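Local structure of SYE1 (Shewanella oneidensis, 4AWT) at residues 54-59 / 81-86; 189-192 / 196-199; 213-218 / 260-265; 283-288 / 300-305. The protein binds FMN and probably acts as an NAD(P)H-dependent oxidoreductase of the Old Yellow Enzyme family. The protein carries 1 engineered substitution. All blocks are in the same frame, centred on the assembly; numbering follows the deposited sequence. Where two conformers were deposited one is given.

How the contacts relate
All four contacts belong to one TIM barrel, at different depths. Contact 1 is buried and most central, its centre about 12 Å from that of the chain: strand 53-60 meets helix 77-92 through one indole. Contact 3, partly buried, joins helix 212-225 to the turn ending helix 248-261 by a histidine-carboxylate bond and apolar packing. Contact 2, buried but centred about 19 Å from the chain centre, folds a loop back on its own helix by close backbone and side-chain contacts. It adjoins contact 3 through Phe191 CD1 and Phe213 CD2, 3.6 Å apart. Contact 4, buried and centred about 17 Å from the chain centre, is the most polar, with waters and anions. Contacts 1 and 4 both supply FMN-pocket residues.

Contact 1 of 4, residues 54-59 / 81-86; sequences IVSEGT and AGWRIV
The indole of Trp83 meets strand residues Ser56, Glu57 and Thr59 with its edge and one corner. At the edge, Thr59 OG1 lies 15° out of the ring plane and accepts from Trp83 NE1 at 3.1 Å, with an N-H...O angle of 150°. Thr59 OG1 stands opposite its own backbone N across the CA-CB bond (chi1 -176°), which places the hydroxyl beside the indole N-H; it also bonds the carbonyl of Pro72, in the loop before helix 77-92. The CH2 corner is approached obliquely: Ser56 CB lies 3.9 Å from Trp83 CH2, and Glu57 OE2, in the conformer given, is 4.1 Å from the same carbon. This carboxylate is held by Tyr45 and the backbone N of Arg27 rather than by the indole. Phe175 adds an edge-to-face ring contact with Trp83. With an alanine here, Thr59 OG1 would probably lose its N-H donor and a gap would open between helix and strand. The segment axes stay 12.1 Å apart and run nearly antiparallel, so one long side chain bridges them in the beta-alpha-beta unit of strand 53-60, helix 77-92 and strand 96-102, with Met41 of helix 39-46 also against the indole.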
loop_
_atom_site.group_PDB
_atom_site.type_symbol
_atom_site.label_atom_id
_atom_site.label_comp_id
_atom_site.label_asym_id
_atom_site.label_seq_id
_atom_site.Cartn_x
_atom_site.Cartn_y
_atom_site.Cartn_z
ATOM N N ILE A 54 -2.138 -9.650 -6.359
ATOM C CA ILE A 54 -2.775 -9.067 -5.196
ATOM C C ILE A 54 -1.700 -8.412 -4.335
ATOM O O ILE A 54 -0.675 -9.044 -4.055
ATOM C CB ILE A 54 -3.525 -10.118 -4.380
ATOM C CG1 ILE A 54 -4.713 -10.670 -5.197
ATOM C CG2 ILE A 54 -3.988 -9.542 -3.045
ATOM C CD1 ILE A 54 -5.419 -11.821 -4.535
ATOM N N VAL A 55 -1.958 -7.197 -3.891
ATOM C CA VAL A 55 -1.171 -6.560 -2.847
ATOM C C VAL A 55 -2.061 -6.499 -1.627
ATOM O O VAL A 55 -3.180 -5.987 -1.699
ATOM C CB VAL A 55 -0.655 -5.186 -3.243
ATOM C CG1 VAL A 55 0.372 -4.739 -2.194
ATOM C CG2 VAL A 55 -0.036 -5.170 -4.620
ATOM N N SER A 56 -1.600 -7.042 -0.508
ATOM C CA SER A 56 -2.395 -7.011 0.695
ATOM C C SER A 56 -2.682 -5.580 1.118
ATOM O O SER A 56 -1.930 -4.652 0.868
ATOM C CB SER A 56 -1.711 -7.720 1.861
ATOM O OG SER A 56 -0.713 -6.926 2.495
ATOM N N GLU A 57 -3.780 -5.444 1.882
ATOM C CA GLU A 57 -3.974 -4.284 2.703
ATOM C C GLU A 57 -2.722 -3.993 3.522
ATOM O O GLU A 57 -1.954 -4.891 3.877
ATOM C CB GLU A 57 -5.171 -4.484 3.636
ATOM C CG GLU A 57 -5.028 -5.645 4.646
ATOM C CD GLU A 57 -6.413 -6.192 4.951
ATOM O OE1 GLU A 57 -7.217 -5.521 5.636
ATOM O OE2 GLU A 57 -6.700 -7.325 4.499
ATOM N N GLY A 58 -2.560 -2.725 3.896
ATOM C CA GLY A 58 -1.417 -2.388 4.745
ATOM C C GLY A 58 -1.415 -3.250 5.988
ATOM O O GLY A 58 -2.423 -3.463 6.656
ATOM N N THR A 59 -0.208 -3.718 6.334
ATOM C CA THR A 59 -0.043 -4.572 7.503
ATOM C C THR A 59 1.101 -3.986 8.328
ATOM O O THR A 59 2.234 -3.817 7.879
ATOM C CB THR A 59 0.130 -6.040 7.080
ATOM O OG1 THR A 59 0.201 -6.871 8.237
ATOM C CG2 THR A 59 1.300 -6.370 6.213
ATOM N N ALA A 81 1.232 -16.508 10.965
ATOM C CA ALA A 81 0.444 -17.696 10.662
ATOM C C ALA A 81 -0.896 -17.341 10.076
ATOM O O ALA A 81 -1.394 -18.053 9.189
ATOM C CB ALA A 81 0.291 -18.490 11.962
ATOM N N GLY A 82 -1.534 -16.271 10.563
ATOM C CA GLY A 82 -2.792 -15.851 9.947
ATOM C C GLY A 82 -2.598 -15.464 8.515
ATOM O O GLY A 82 -3.389 -15.814 7.614
ATOM N N TRP A 83 -1.516 -14.750 8.226
ATOM C CA TRP A 83 -1.200 -14.429 6.843
ATOM C C TRP A 83 -0.896 -15.673 6.025
ATOM O O TRP A 83 -1.225 -15.695 4.846
ATOM C CB TRP A 83 -0.105 -13.393 6.750
ATOM C CG TRP A 83 -0.499 -11.975 6.934
ATOM C CD1 TRP A 83 0.053 -11.069 7.798
ATOM C CD2 TRP A 83 -1.484 -11.250 6.185
ATOM N NE1 TRP A 83 -0.507 -9.847 7.647
ATOM C CE2 TRP A 83 -1.460 -9.919 6.650
ATOM C CE3 TRP A 83 -2.364 -11.573 5.152
ATOM C CZ2 TRP A 83 -2.303 -8.932 6.133
ATOM C CZ3 TRP A 83 -3.190 -10.597 4.639
ATOM C CH2 TRP A 83 -3.156 -9.295 5.131
ATOM N N ARG A 84 -0.281 -16.686 6.619
ATOM C CA ARG A 84 -0.004 -17.908 5.875
ATOM C C ARG A 84 -1.292 -18.541 5.390
ATOM O O ARG A 84 -1.323 -19.107 4.296
ATOM C CB ARG A 84 0.753 -18.900 6.793
ATOM C CG ARG A 84 1.046 -20.242 6.105
ATOM C CD ARG A 84 2.023 -20.104 4.951
ATOM N NE ARG A 84 2.403 -21.331 4.283
ATOM C CZ ARG A 84 3.310 -22.166 4.767
ATOM N NH1 ARG A 84 3.924 -21.932 5.914
ATOM N NH2 ARG A 84 3.583 -23.273 4.076
ATOM N N ILE A 85 -2.362 -18.496 6.169
ATOM C CA ILE A 85 -3.590 -19.101 5.639
ATOM C C ILE A 85 -4.071 -18.308 4.434
ATOM O O ILE A 85 -4.541 -18.892 3.463
ATOM C CB ILE A 85 -4.626 -19.208 6.751
ATOM C CG1 ILE A 85 -4.146 -20.084 7.909
ATOM C CG2 ILE A 85 -5.955 -19.711 6.191
ATOM C CD1 ILE A 85 -5.048 -19.885 9.098
ATOM N N VAL A 86 -3.948 -16.975 4.470
ATOM C CA VAL A 86 -4.293 -16.153 3.304
ATOM C C VAL A 86 -3.452 -16.535 2.118
ATOM O O VAL A 86 -3.983 -16.723 1.001
ATOM C CB VAL A 86 -4.155 -14.668 3.645
ATOM C CG1 VAL A 86 -4.357 -13.829 2.380
ATOM C CG2 VAL A 86 -5.092 -14.237 4.732
#

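Contact 2 of 4, residues 189-192 / 196-199; sequences NQFI and ANNR
Phe191 and Arg199 supply the side-chain half of this contact: CE2 of the Phe191 ring lies 3.7 Å from Arg199 CD, an aliphatic methylene against a ring carbon. The ring and guanidinium planes are 32° apart and meet obliquely. A bend at chi3 of Arg199 (73°) turns the guanidinium away from the line of its own chain just beyond this touching methylene. The backbone half centres on the carbonyl of Gln190. Ala196 CB packs 3.6 Å from Gln190 O, and Asn197 CB lies at the same 3.6 Å from Gln190 O. Ala196 CB also rests 4.0 Å from Gln190 CA, evidence that the chain doubles back closely against the helix end.

A second shell fixes these groups. Arg199 is salt-bridged to Asp201 and bonds the carbonyls of Ser121 and Met151, while Gln190 O accepts from Ser121 OG and the Gln190 side-chain amide bonds Ser120 OG. Short helix 187-192 and the reversing chain after it form part of the long beta-alpha connection that follows barrel strand 177-181 and leads to helix 212-225, the kind of excursion after a strand that elaborates TIM-barrel enzymes.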
loop_
_atom_site.group_PDB
_atom_site.type_symbol
_atom_site.label_atom_id
_atom_site.label_comp_id
_atom_site.label_asym_id
_atom_site.label_seq_id
_atom_site.Cartn_x
_atom_site.Cartn_y
_atom_site.Cartn_z
ATOM N N ASN A 189 6.491 8.859 3.569
ATOM C CA ASN A 189 6.032 10.030 2.852
ATOM C C ASN A 189 6.187 11.302 3.666
ATOM O O ASN A 189 6.388 12.384 3.077
ATOM C CB ASN A 189 4.606 9.734 2.395
ATOM C CG ASN A 189 3.997 10.586 1.317
ATOM O OD1 ASN A 189 2.921 10.209 0.824
ATOM N ND2 ASN A 189 4.645 11.651 0.898
ATOM N N GLN A 190 6.108 11.214 4.994
ATOM C CA GLN A 190 6.331 12.345 5.881
ATOM C C GLN A 190 7.803 12.815 5.875
ATOM O O GLN A 190 8.041 13.947 6.271
ATOM C CB GLN A 190 5.911 11.986 7.309
ATOM C CG GLN A 190 4.404 11.796 7.452
ATOM C CD GLN A 190 3.984 10.879 8.557
ATOM O OE1 GLN A 190 4.591 10.850 9.658
ATOM N NE2 GLN A 190 2.962 10.092 8.339
ATOM N N PHE A 191 8.719 11.972 5.446
ATOM C CA PHE A 191 10.092 12.380 5.179
ATOM C C PHE A 191 10.277 12.926 3.764
ATOM O O PHE A 191 11.001 13.889 3.561
ATOM C CB PHE A 191 11.094 11.240 5.390
ATOM C CG PHE A 191 11.389 10.911 6.834
ATOM C CD1 PHE A 191 10.500 10.168 7.607
ATOM C CD2 PHE A 191 12.546 11.376 7.440
ATOM C CE1 PHE A 191 10.786 9.857 8.913
ATOM C CE2 PHE A 191 12.828 11.083 8.748
ATOM C CZ PHE A 191 11.955 10.319 9.478
ATOM N N ILE A 192 9.654 12.285 2.774
ATOM C CA ILE A 192 9.879 12.664 1.372
ATOM C C ILE A 192 9.410 14.068 1.085
ATOM O O ILE A 192 10.085 14.837 0.394
ATOM C CB ILE A 192 9.182 11.669 0.423
ATOM C CG1 ILE A 192 9.766 10.277 0.527
ATOM C CG2 ILE A 192 9.239 12.186 -1.022
ATOM C CD1 ILE A 192 8.982 9.195 -0.208
ATOM N N ALA A 196 6.164 18.447 4.949
ATOM C CA ALA A 196 5.969 17.599 6.114
ATOM C C ALA A 196 7.246 17.351 6.910
ATOM O O ALA A 196 7.183 16.730 7.958
ATOM C CB ALA A 196 5.365 16.270 5.673
ATOM N N ASN A 197 8.386 17.825 6.403
ATOM C CA ASN A 197 9.675 17.486 6.920
ATOM C C ASN A 197 10.413 18.817 7.227
ATOM O O ASN A 197 10.865 19.480 6.340
ATOM C CB ASN A 197 10.426 16.648 5.931
ATOM C CG ASN A 197 11.762 16.144 6.401
ATOM O OD1 ASN A 197 12.300 15.132 5.800
ATOM N ND2 ASN A 197 12.315 16.719 7.353
ATOM N N ASN A 198 10.542 19.102 8.547
ATOM C CA ASN A 198 11.352 20.292 8.870
ATOM C C ASN A 198 12.621 19.891 9.628
ATOM O O ASN A 198 13.184 20.711 10.383
ATOM C CB ASN A 198 10.523 21.298 9.620
ATOM C CG ASN A 198 9.935 20.850 10.911
ATOM O OD1 ASN A 198 9.031 21.550 11.392
ATOM N ND2 ASN A 198 10.357 19.808 11.549
ATOM N N ARG A 199 13.140 18.716 9.438
ATOM C CA ARG A 199 14.369 18.257 10.048
ATOM C C ARG A 199 15.541 19.062 9.578
ATOM O O ARG A 199 15.591 19.464 8.406
ATOM C CB ARG A 199 14.623 16.782 9.771
ATOM C CG ARG A 199 13.534 15.845 10.256
ATOM C CD ARG A 199 13.895 14.408 9.973
ATOM N NE ARG A 199 14.938 13.912 10.858
ATOM C CZ ARG A 199 14.737 13.312 12.007
ATOM N NH1 ARG A 199 13.504 13.111 12.478
ATOM N NH2 ARG A 199 15.760 12.859 12.703
#

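Contact 3 of 4, residues 213-218 / 260-265; sequences FLDEVV and NKHRIV
A histidine-carboxylate hydrogen bond between His262 and Asp215 ties the C-terminal end of helix 248-261 to the first turn of helix 212-225. His262 NE2 donates to Asp215 OD1 at 2.6 Å with an N-H...O angle of 164°. The acceptor lies only 9° out of the imidazole plane, so the donor is well aimed, although OD1 is met nearly along its CG-OD1 bond; the short bond probably stabilises charge on both partners. One face of the same ring carries Val218: its CG1 is 3.9 Å from the His262 ring centroid and 20° off the normal, a CH-pi contact displaced toward CG. The methyl also touches Ile264 CG2 at 3.8 Å, making Val218 CG1 the shared apolar point. A leucine in place of His262 would probably leave the Asp215 carboxylate without its N-H donor and Val218 without its ring face. Just after His262, Arg263 takes a positive phi in a Schellman motif, and the turn brings Ile264 against the valine, the two side chains crossing at about a right angle. Inward, Val218 and Ile264 both rest on Val232 of strand 230-234 and on Leu259 of helix 248-261, filling the layer between the helices and the barrel wall.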
loop_
_atom_site.group_PDB
_atom_site.type_symbol
_atom_site.label_atom_id
_atom_site.label_comp_id
_atom_site.label_asym_id
_atom_site.label_seq_id
_atom_site.Cartn_x
_atom_site.Cartn_y
_atom_site.Cartn_z
ATOM N N PHE A 213 15.688 8.424 4.110
ATOM C CA PHE A 213 14.999 7.393 4.875
ATOM C C PHE A 213 14.442 6.329 3.926
ATOM O O PHE A 213 14.618 5.132 4.144
ATOM C CB PHE A 213 13.933 8.009 5.750
ATOM C CG PHE A 213 13.287 7.053 6.713
ATOM C CD1 PHE A 213 14.019 6.303 7.594
ATOM C CD2 PHE A 213 11.902 6.935 6.744
ATOM C CE1 PHE A 213 13.392 5.450 8.496
ATOM C CE2 PHE A 213 11.284 6.089 7.649
ATOM C CZ PHE A 213 12.034 5.388 8.557
ATOM N N LEU A 214 13.801 6.761 2.828
ATOM C CA LEU A 214 13.357 5.833 1.797
ATOM C C LEU A 214 14.503 4.955 1.332
ATOM O O LEU A 214 14.388 3.728 1.214
ATOM C CB LEU A 214 12.774 6.618 0.631
ATOM C CG LEU A 214 12.388 5.789 -0.589
ATOM C CD1 LEU A 214 11.221 4.847 -0.320
ATOM C CD2 LEU A 214 12.041 6.708 -1.758
ATOM N N ASP A 215 15.654 5.591 0.991
ATOM C CA ASP A 215 16.791 4.872 0.506
ATOM C C ASP A 215 17.230 3.773 1.465
ATOM O O ASP A 215 17.503 2.643 1.091
ATOM C CB ASP A 215 17.933 5.863 0.241
ATOM C CG ASP A 215 19.113 5.248 -0.439
ATOM O OD1 ASP A 215 18.964 4.525 -1.403
ATOM O OD2 ASP A 215 20.213 5.692 -0.134
ATOM N N GLU A 216 17.345 4.153 2.753
ATOM C CA GLU A 216 17.842 3.245 3.744
ATOM C C GLU A 216 16.882 2.116 4.052
ATOM O O GLU A 216 17.287 0.958 4.273
ATOM C CB GLU A 216 18.203 4.021 5.016
ATOM C CG GLU A 216 19.399 4.939 4.787
ATOM C CD GLU A 216 19.785 5.798 5.967
ATOM O OE1 GLU A 216 19.064 5.758 6.983
ATOM O OE2 GLU A 216 20.767 6.545 5.884
ATOM N N VAL A 217 15.572 2.414 4.083
ATOM C CA VAL A 217 14.576 1.369 4.265
ATOM C C VAL A 217 14.620 0.391 3.097
ATOM O O VAL A 217 14.639 -0.819 3.293
ATOM C CB VAL A 217 13.178 1.968 4.480
ATOM C CG1 VAL A 217 12.122 0.855 4.458
ATOM C CG2 VAL A 217 13.077 2.746 5.769
ATOM N N VAL A 218 14.624 0.918 1.854
ATOM C CA VAL A 218 14.672 0.041 0.683
ATOM C C VAL A 218 15.930 -0.797 0.698
ATOM O O VAL A 218 15.892 -1.983 0.389
ATOM C CB VAL A 218 14.476 0.836 -0.595
ATOM C CG1 VAL A 218 14.746 -0.012 -1.825
ATOM C CG2 VAL A 218 13.066 1.414 -0.632
ATOM N N ASN A 260 15.057 2.890 -8.968
ATOM C CA ASN A 260 15.613 2.186 -10.105
ATOM C C ASN A 260 17.011 1.649 -9.770
ATOM O O ASN A 260 17.365 0.539 -10.163
ATOM C CB ASN A 260 15.654 3.107 -11.293
ATOM C CG ASN A 260 15.921 2.355 -12.564
ATOM O OD1 ASN A 260 15.054 1.549 -12.974
ATOM N ND2 ASN A 260 17.056 2.533 -13.183
ATOM N N LYS A 261 17.816 2.456 -9.086
ATOM C CA LYS A 261 19.183 2.068 -8.690
ATOM C C LYS A 261 19.167 0.811 -7.821
ATOM O O LYS A 261 20.035 -0.045 -7.894
ATOM C CB LYS A 261 19.883 3.156 -7.905
ATOM C CG LYS A 261 20.410 4.339 -8.660
ATOM C CD LYS A 261 21.411 5.241 -7.978
ATOM C CE LYS A 261 22.353 5.844 -9.021
ATOM N NZ LYS A 261 23.344 6.809 -8.426
ATOM N N HIS A 262 18.171 0.725 -6.941
ATOM C CA HIS A 262 17.978 -0.453 -6.106
ATOM C C HIS A 262 17.400 -1.636 -6.845
ATOM O O HIS A 262 17.338 -2.733 -6.268
ATOM C CB HIS A 262 17.071 -0.128 -4.922
ATOM C CG HIS A 262 17.708 0.695 -3.858
ATOM N ND1 HIS A 262 18.613 0.163 -2.966
ATOM C CD2 HIS A 262 17.556 1.967 -3.539
ATOM C CE1 HIS A 262 18.974 1.105 -2.156
ATOM N NE2 HIS A 262 18.351 2.228 -2.447
ATOM N N ARG A 263 16.949 -1.447 -8.083
ATOM C CA ARG A 263 16.440 -2.523 -8.907
ATOM C C ARG A 263 15.181 -3.145 -8.286
ATOM O O ARG A 263 14.903 -4.341 -8.470
ATOM C CB ARG A 263 17.485 -3.581 -9.274
ATOM C CG ARG A 263 18.638 -2.964 -10.077
ATOM C CD ARG A 263 18.193 -2.528 -11.462
ATOM N NE ARG A 263 19.305 -2.196 -12.359
ATOM C CZ ARG A 263 19.847 -1.034 -12.619
ATOM N NH1 ARG A 263 19.429 0.069 -12.042
ATOM N NH2 ARG A 263 20.864 -0.883 -13.473
ATOM N N ILE A 264 14.378 -2.354 -7.612
ATOM C CA ILE A 264 13.139 -2.869 -7.062
ATOM C C ILE A 264 12.284 -3.429 -8.229
ATOM O O ILE A 264 12.342 -2.941 -9.352
ATOM C CB ILE A 264 12.359 -1.850 -6.248
ATOM C CG1 ILE A 264 11.828 -0.682 -7.046
ATOM C CG2 ILE A 264 13.203 -1.377 -5.033
ATOM C CD1 ILE A 264 10.845 0.193 -6.317
ATOM N N VAL A 265 11.492 -4.441 -7.930
ATOM C CA VAL A 265 10.792 -5.174 -8.973
ATOM C C VAL A 265 9.622 -4.400 -9.555
ATOM O O VAL A 265 9.298 -4.570 -10.746
ATOM C CB VAL A 265 10.378 -6.573 -8.471
ATOM C CG1 VAL A 265 9.151 -6.560 -7.575
ATOM C CG2 VAL A 265 10.184 -7.520 -9.614
#

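Contact 4 of 4, residues 283-288 / 300-305; sequences SFKRAL and GRYNAE. With FMN (flavin mononucleotide), chain B; SO4 (sulfate ion), chain C.
Lys285 and Tyr302 approach from opposite directions, and their polar ends meet between helix 282-291 and the chain after strand 295-299. Lys285 CG lies across from the carbonyl carbon (chi1 -65°), and from there the chain runs fully extended, carrying NZ to 3.4 Å from Tyr302 OH, only a weak hydrogen bond. Two waters also bridge the pair. Water 1 accepts from Lys285 NZ at 3.2 Å and donates to Tyr302 OH at 2.7 Å. Water 2 accepts from Lys285 NZ at 2.8 Å, but its donation to the phenol is weak. Glu271 joins both ends, as a salt-bridge partner of the ammonium and a hydrogen-bond partner of the phenol, so the lysine charge has a carboxylate mate. The phenol ring, meanwhile, has the backbone N of Gly300 at its edge, in plane.

Next to the tyrosine, the Arg301 side chain bends at chi2 and ends at a sulfate, far from the lysine. Its backbone N donates to FMN O2P at 2.8 Å with an angle of 161°, gripping the phosphate through the main chain. In the conformer given, the guanidinium engages the sulfate, probably from the crystallisation liquor, edge-on with two N-H groups: NH2 to O2 at 2.8 Å and 174°, and NH1 to O3 at 2.9 Å. Arg323 NH1 bonds the same sulfate. Gly300, Arg301, Gly322 and Arg323, placed after strands 295-299 and 318-320, probably make up the phosphate end of the FMN site, the position between the seventh and eighth strands that many TIM barrels use to hold a phosphate.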
loop_
_atom_site.group_PDB
_atom_site.type_symbol
_atom_site.label_atom_id
_atom_site.label_comp_id
_atom_site.label_asym_id
_atom_site.label_seq_id
_atom_site.Cartn_x
_atom_site.Cartn_y
_atom_site.Cartn_z
ATOM N N SER A 283 3.186 13.991 -19.423
ATOM C CA SER A 283 4.624 14.272 -19.517
ATOM C C SER A 283 5.343 13.782 -18.262
ATOM O O SER A 283 6.467 13.264 -18.351
ATOM C CB SER A 283 4.887 15.755 -19.730
ATOM O OG SER A 283 4.265 16.527 -18.717
ATOM N N PHE A 284 4.720 13.962 -17.136
ATOM C CA PHE A 284 5.292 13.506 -15.855
ATOM C C PHE A 284 5.284 11.978 -15.792
ATOM O O PHE A 284 6.284 11.353 -15.425
ATOM C CB PHE A 284 4.534 14.107 -14.712
ATOM C CG PHE A 284 4.958 13.658 -13.332
ATOM C CD1 PHE A 284 6.262 13.437 -12.953
ATOM C CD2 PHE A 284 4.006 13.456 -12.388
ATOM C CE1 PHE A 284 6.583 13.042 -11.679
ATOM C CE2 PHE A 284 4.304 13.073 -11.095
ATOM C CZ PHE A 284 5.645 12.851 -10.741
ATOM N N LYS A 285 4.167 11.347 -16.186
ATOM C CA LYS A 285 4.145 9.902 -16.257
ATOM C C LYS A 285 5.237 9.386 -17.165
ATOM O O LYS A 285 5.894 8.380 -16.860
ATOM C CB LYS A 285 2.765 9.413 -16.725
ATOM C CG LYS A 285 1.667 9.708 -15.762
ATOM C CD LYS A 285 0.315 9.128 -16.238
ATOM C CE LYS A 285 -0.752 9.317 -15.221
ATOM N NZ LYS A 285 -2.007 8.694 -15.640
ATOM N N ARG A 286 5.482 10.024 -18.300
ATOM C CA ARG A 286 6.516 9.553 -19.191
ATOM C C ARG A 286 7.897 9.734 -18.562
ATOM O O ARG A 286 8.770 8.876 -18.751
ATOM C CB ARG A 286 6.433 10.181 -20.567
ATOM C CG ARG A 286 5.168 9.774 -21.315
ATOM C CD ARG A 286 5.271 10.106 -22.772
ATOM N NE ARG A 286 4.051 9.883 -23.481
ATOM C CZ ARG A 286 3.587 8.751 -23.920
ATOM N NH1 ARG A 286 4.277 7.620 -23.772
ATOM N NH2 ARG A 286 2.410 8.706 -24.538
ATOM N N ALA A 287 8.111 10.793 -17.821
ATOM C CA ALA A 287 9.374 10.967 -17.101
ATOM C C ALA A 287 9.572 9.850 -16.082
ATOM O O ALA A 287 10.668 9.291 -15.966
ATOM C CB ALA A 287 9.456 12.340 -16.458
ATOM N N LEU A 288 8.533 9.498 -15.342
ATOM C CA LEU A 288 8.639 8.386 -14.384
ATOM C C LEU A 288 8.989 7.103 -15.085
ATOM O O LEU A 288 9.766 6.291 -14.571
ATOM C CB LEU A 288 7.356 8.203 -13.582
ATOM C CG LEU A 288 7.014 9.342 -12.631
ATOM C CD1 LEU A 288 5.648 9.100 -11.961
ATOM C CD2 LEU A 288 8.037 9.544 -11.548
ATOM N N GLY A 300 -5.974 4.298 -9.397
ATOM C CA GLY A 300 -6.758 5.474 -9.034
ATOM C C GLY A 300 -7.726 5.819 -10.164
ATOM O O GLY A 300 -7.338 6.342 -11.181
ATOM N N ARG A 301 -9.002 5.481 -9.909
ATOM C CA ARG A 301 -10.085 5.820 -10.831
ATOM C C ARG A 301 -9.894 5.232 -12.232
ATOM O O ARG A 301 -10.412 5.787 -13.200
ATOM C CB ARG A 301 -10.434 7.294 -10.884
ATOM C CG ARG A 301 -10.957 7.828 -9.571
ATOM C CD ARG A 301 -12.209 7.154 -9.084
ATOM N NE ARG A 301 -12.875 7.946 -8.032
ATOM C CZ ARG A 301 -13.827 7.475 -7.235
ATOM N NH1 ARG A 301 -14.232 6.241 -7.285
ATOM N NH2 ARG A 301 -14.350 8.328 -6.350
ATOM N N TYR A 302 -9.238 4.111 -12.355
ATOM C CA TYR A 302 -9.173 3.444 -13.654
ATOM C C TYR A 302 -10.446 2.640 -13.875
ATOM O O TYR A 302 -11.049 2.051 -12.994
ATOM C CB TYR A 302 -7.954 2.520 -13.786
ATOM C CG TYR A 302 -6.712 3.340 -14.009
ATOM C CD1 TYR A 302 -5.985 3.882 -12.954
ATOM C CD2 TYR A 302 -6.283 3.660 -15.297
ATOM C CE1 TYR A 302 -4.899 4.689 -13.158
ATOM C CE2 TYR A 302 -5.174 4.442 -15.511
ATOM C CZ TYR A 302 -4.487 4.981 -14.448
ATOM O OH TYR A 302 -3.390 5.786 -14.693
ATOM N N ASN A 303 -10.845 2.594 -15.159
ATOM C CA ASN A 303 -11.818 1.681 -15.720
ATOM C C ASN A 303 -11.127 0.916 -16.846
ATOM O O ASN A 303 -9.925 1.053 -17.061
ATOM C CB ASN A 303 -13.062 2.440 -16.173
ATOM C CG ASN A 303 -12.763 3.459 -17.240
ATOM O OD1 ASN A 303 -11.722 3.428 -17.863
ATOM N ND2 ASN A 303 -13.662 4.388 -17.504
ATOM N N ALA A 304 -11.862 0.025 -17.507
ATOM C CA ALA A 304 -11.228 -0.789 -18.508
ATOM C C ALA A 304 -10.597 0.036 -19.609
ATOM O O ALA A 304 -9.515 -0.277 -20.077
ATOM C CB ALA A 304 -12.266 -1.742 -19.136
ATOM N N GLU A 305 -11.288 1.057 -20.084
ATOM C CA GLU A 305 -10.803 1.878 -21.162
ATOM C C GLU A 305 -9.538 2.614 -20.785
ATOM O O GLU A 305 -8.546 2.624 -21.539
ATOM C CB GLU A 305 -11.866 2.916 -21.564
ATOM C CG GLU A 305 -11.421 3.657 -22.817
ATOM C CD GLU A 305 -12.548 4.442 -23.431
ATOM O OE1 GLU A 305 -13.676 4.548 -22.924
ATOM O OE2 GLU A 305 -12.252 4.956 -24.544
HETATM N N1 FMN B . -3.863 2.139 -0.179
HETATM C C2 FMN B . -2.780 1.611 0.378
HETATM O O2 FMN B . -1.628 1.794 -0.099
HETATM N N3 FMN B . -2.893 0.829 1.519
HETATM C C4 FMN B . -4.106 0.558 2.130
HETATM O O4 FMN B . -4.130 -0.246 3.098
HETATM C C4A FMN B . -5.217 1.210 1.598
HETATM N N5 FMN B . -6.467 1.076 2.200
HETATM C C5A FMN B . -7.607 1.382 1.408
HETATM C C6 FMN B . -8.858 1.022 1.845
HETATM C C7 FMN B . -10.019 1.281 1.078
HETATM C C7M FMN B . -11.342 0.743 1.567
HETATM C C8 FMN B . -9.876 1.953 -0.099
HETATM C C8M FMN B . -11.061 2.243 -0.998
HETATM C C9 FMN B . -8.598 2.341 -0.551
HETATM C C9A FMN B . -7.450 2.051 0.189
HETATM N N10 FMN B . -6.165 2.382 -0.288
HETATM C C10 FMN B . -5.054 1.905 0.383
HETATM C "C1'" FMN B . -6.027 3.028 -1.596
HETATM C "C2'" FMN B . -6.236 2.065 -2.780
HETATM O "O2'" FMN B . -5.163 1.143 -2.872
HETATM C "C3'" FMN B . -6.296 2.786 -4.112
HETATM O "O3'" FMN B . -5.055 3.386 -4.450
HETATM C "C4'" FMN B . -7.408 3.844 -4.228
HETATM O "O4'" FMN B . -8.642 3.371 -3.709
HETATM C "C5'" FMN B . -7.549 4.386 -5.637
HETATM O "O5'" FMN B . -7.932 3.354 -6.562
HETATM P P FMN B . -9.480 3.209 -6.997
HETATM O O1P FMN B . -10.230 2.757 -5.769
HETATM O O2P FMN B . -9.944 4.564 -7.481
HETATM O O3P FMN B . -9.430 2.158 -8.078
HETATM S S SO4 C . -16.542 6.216 -4.073
HETATM O O1 SO4 C . -15.482 6.221 -2.956
HETATM O O2 SO4 C . -16.507 7.474 -4.736
HETATM O O3 SO4 C . -15.989 5.317 -5.229
HETATM O O4 SO4 C . -17.778 5.573 -3.736
HETATM O O HOH W 1 -0.976 5.691 -15.996
HETATM O O HOH W 2 -2.378 6.885 -17.682
#